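Local coordinates for protein salt-tolerant glutaminase (Micrococcus luteus, PDB 3AGE) that probably catalyses the hydrolysis of L-glutamine to L-glutamate and ammonium, and belongs to the glutaminase family, at residues G116-H121 and A189-Q194. Residues are numbered along the deposited sequence; the frame is centred on the assembly and turned at random.
Sequences GALAVH and AGYVAQ. With GLU (glutamic acid), chain C.
Y191 packs against helix 114-123 from its CB outward and carries its hydroxyl to the bound L-glutamate. Its CB lies 3.6 Å from CD2 of L118, a methyl that also touches CG and CD2 of the ring, the two side chains crossing at about a right angle. Farther out, CE1 of Y191 rests 3.6 Å from CB of A117, whose small methyl lets the phenol lie close to the helix. With CG anti to the backbone N (chi1 165°), the ring runs on past A117 until OH stands 3.2 Å from OXT of the bound L-glutamate, an oxygen that sits at the ring edge, near its plane. Tyrosine suits this place: its carbons pack on apolar neighbours while its polar tip enters the pocket. Both helices belong to the helical part of the glutaminase domain, a member of the beta-lactamase clan, and their short segments cross at 102° with axes 9.4 Å apart. One turn after A117, H121 lays a ring face over the backbone of G190, with CA of G190 3.9 Å from the ring centroid in a CH-pi contact; the missing side chain makes room for the imidazole. The extended Q194 reaches helix 114-123 through a water: NE2 of Q194 donates to this water, which in turn donates to O of A117 at 2.8 Å, while S66 is hydrogen-bonded to the same NE2.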
loop_
_atom_site.group_PDB
_atom_site.type_symbol
_atom_site.label_atom_id
_atom_site.label_comp_id
_atom_site.label_asym_id
_atom_site.label_seq_id
_atom_site.Cartn_x
_atom_site.Cartn_y
_atom_site.Cartn_z
ATOM N N GLY A 116 -0.140 -19.796 15.883
ATOM C CA GLY A 116 0.853 -18.741 15.868
ATOM C C GLY A 116 0.697 -17.790 17.042
ATOM O O GLY A 116 1.685 -17.378 17.653
ATOM N N ALA A 117 -0.548 -17.435 17.355
ATOM C CA ALA A 117 -0.829 -16.522 18.456
ATOM C C ALA A 117 -0.291 -17.106 19.756
ATOM O O ALA A 117 0.177 -16.368 20.630
ATOM C CB ALA A 117 -2.338 -16.269 18.567
ATOM N N LEU A 118 -0.359 -18.431 19.880
ATOM C CA LEU A 118 0.147 -19.108 21.067
ATOM C C LEU A 118 1.669 -18.980 21.100
ATOM O O LEU A 118 2.253 -18.675 22.142
ATOM C CB LEU A 118 -0.274 -20.584 21.061
ATOM C CG LEU A 118 -1.772 -20.837 21.310
ATOM C CD1 LEU A 118 -2.111 -22.290 21.034
ATOM C CD2 LEU A 118 -2.137 -20.469 22.749
ATOM N N ALA A 119 2.304 -19.190 19.950
ATOM C CA ALA A 119 3.756 -19.084 19.841
ATOM C C ALA A 119 4.200 -17.668 20.194
ATOM O O ALA A 119 5.260 -17.464 20.787
ATOM C CB ALA A 119 4.201 -19.431 18.424
ATOM N N VAL A 120 3.373 -16.700 19.817
ATOM C CA VAL A 120 3.622 -15.287 20.071
ATOM C C VAL A 120 3.615 -14.978 21.570
ATOM O O VAL A 120 4.555 -14.381 22.105
ATOM C CB VAL A 120 2.545 -14.425 19.373
ATOM C CG1 VAL A 120 2.658 -12.976 19.809
ATOM C CG2 VAL A 120 2.690 -14.540 17.870
ATOM N N HIS A 121 2.546 -15.387 22.247
ATOM C CA HIS A 121 2.422 -15.151 23.678
ATOM C C HIS A 121 3.630 -15.715 24.429
ATOM O O HIS A 121 4.152 -15.087 25.350
ATOM C CB HIS A 121 1.135 -15.788 24.201
ATOM C CG HIS A 121 0.622 -15.160 25.458
ATOM N ND1 HIS A 121 1.227 -15.341 26.682
ATOM C CD2 HIS A 121 -0.407 -14.305 25.670
ATOM C CE1 HIS A 121 0.595 -14.621 27.593
ATOM N NE2 HIS A 121 -0.399 -13.983 27.004
ATOM N N ALA A 189 -3.700 -20.391 28.801
ATOM C CA ALA A 189 -4.348 -19.505 29.758
ATOM C C ALA A 189 -3.976 -18.049 29.468
ATOM O O ALA A 189 -4.811 -17.150 29.579
ATOM C CB ALA A 189 -3.954 -19.885 31.181
ATOM N N GLY A 190 -2.722 -17.823 29.090
ATOM C CA GLY A 190 -2.279 -16.476 28.784
ATOM C C GLY A 190 -2.995 -15.924 27.568
ATOM O O GLY A 190 -3.520 -14.813 27.592
ATOM N N TYR A 191 -3.020 -16.714 26.502
ATOM C CA TYR A 191 -3.667 -16.321 25.261
ATOM C C TYR A 191 -5.173 -16.075 25.428
ATOM O O TYR A 191 -5.730 -15.196 24.775
ATOM C CB TYR A 191 -3.408 -17.395 24.198
ATOM C CG TYR A 191 -4.302 -17.302 22.989
ATOM C CD1 TYR A 191 -4.160 -16.265 22.063
ATOM C CD2 TYR A 191 -5.331 -18.225 22.798
ATOM C CE1 TYR A 191 -5.029 -16.146 20.982
ATOM C CE2 TYR A 191 -6.203 -18.116 21.724
ATOM C CZ TYR A 191 -6.051 -17.075 20.823
ATOM O OH TYR A 191 -6.951 -16.952 19.792
ATOM N N VAL A 192 -5.828 -16.842 26.299
ATOM C CA VAL A 192 -7.259 -16.675 26.533
ATOM C C VAL A 192 -7.534 -15.397 27.327
ATOM O O VAL A 192 -8.524 -14.712 27.091
ATOM C CB VAL A 192 -7.870 -17.900 27.283
ATOM C CG1 VAL A 192 -9.302 -17.592 27.738
ATOM C CG2 VAL A 192 -7.888 -19.118 26.359
ATOM N N ALA A 193 -6.663 -15.072 28.272
ATOM C CA ALA A 193 -6.836 -13.850 29.046
ATOM C C ALA A 193 -6.650 -12.697 28.064
ATOM O O ALA A 193 -7.391 -11.715 28.068
ATOM C CB ALA A 193 -5.793 -13.780 30.144
ATOM N N GLN A 194 -5.636 -12.842 27.224
ATOM C CA GLN A 194 -5.301 -11.873 26.199
ATOM C C GLN A 194 -6.558 -11.568 25.390
ATOM O O GLN A 194 -6.829 -10.416 25.061
ATOM C CB GLN A 194 -4.211 -12.479 25.308
ATOM C CG GLN A 194 -3.920 -11.770 24.004
ATOM C CD GLN A 194 -2.986 -12.582 23.111
ATOM O OE1 GLN A 194 -1.959 -13.080 23.566
ATOM N NE2 GLN A 194 -3.338 -12.709 21.834
HETATM N N GLU C . -10.379 -16.777 21.820
HETATM C CA GLU C . -10.900 -17.472 20.612
HETATM C C GLU C . -10.412 -18.902 20.491
HETATM O O GLU C . -11.272 -19.763 20.232
HETATM C CB GLU C . -10.515 -16.717 19.338
HETATM C CG GLU C . -11.529 -15.697 18.929
HETATM C CD GLU C . -11.361 -15.246 17.499
HETATM O OE1 GLU C . -11.202 -16.103 16.607
HETATM O OE2 GLU C . -11.408 -14.027 17.264
HETATM O OXT GLU C . -9.193 -19.144 20.639
HETATM O O HOH W 1 -0.828 -13.788 20.216
#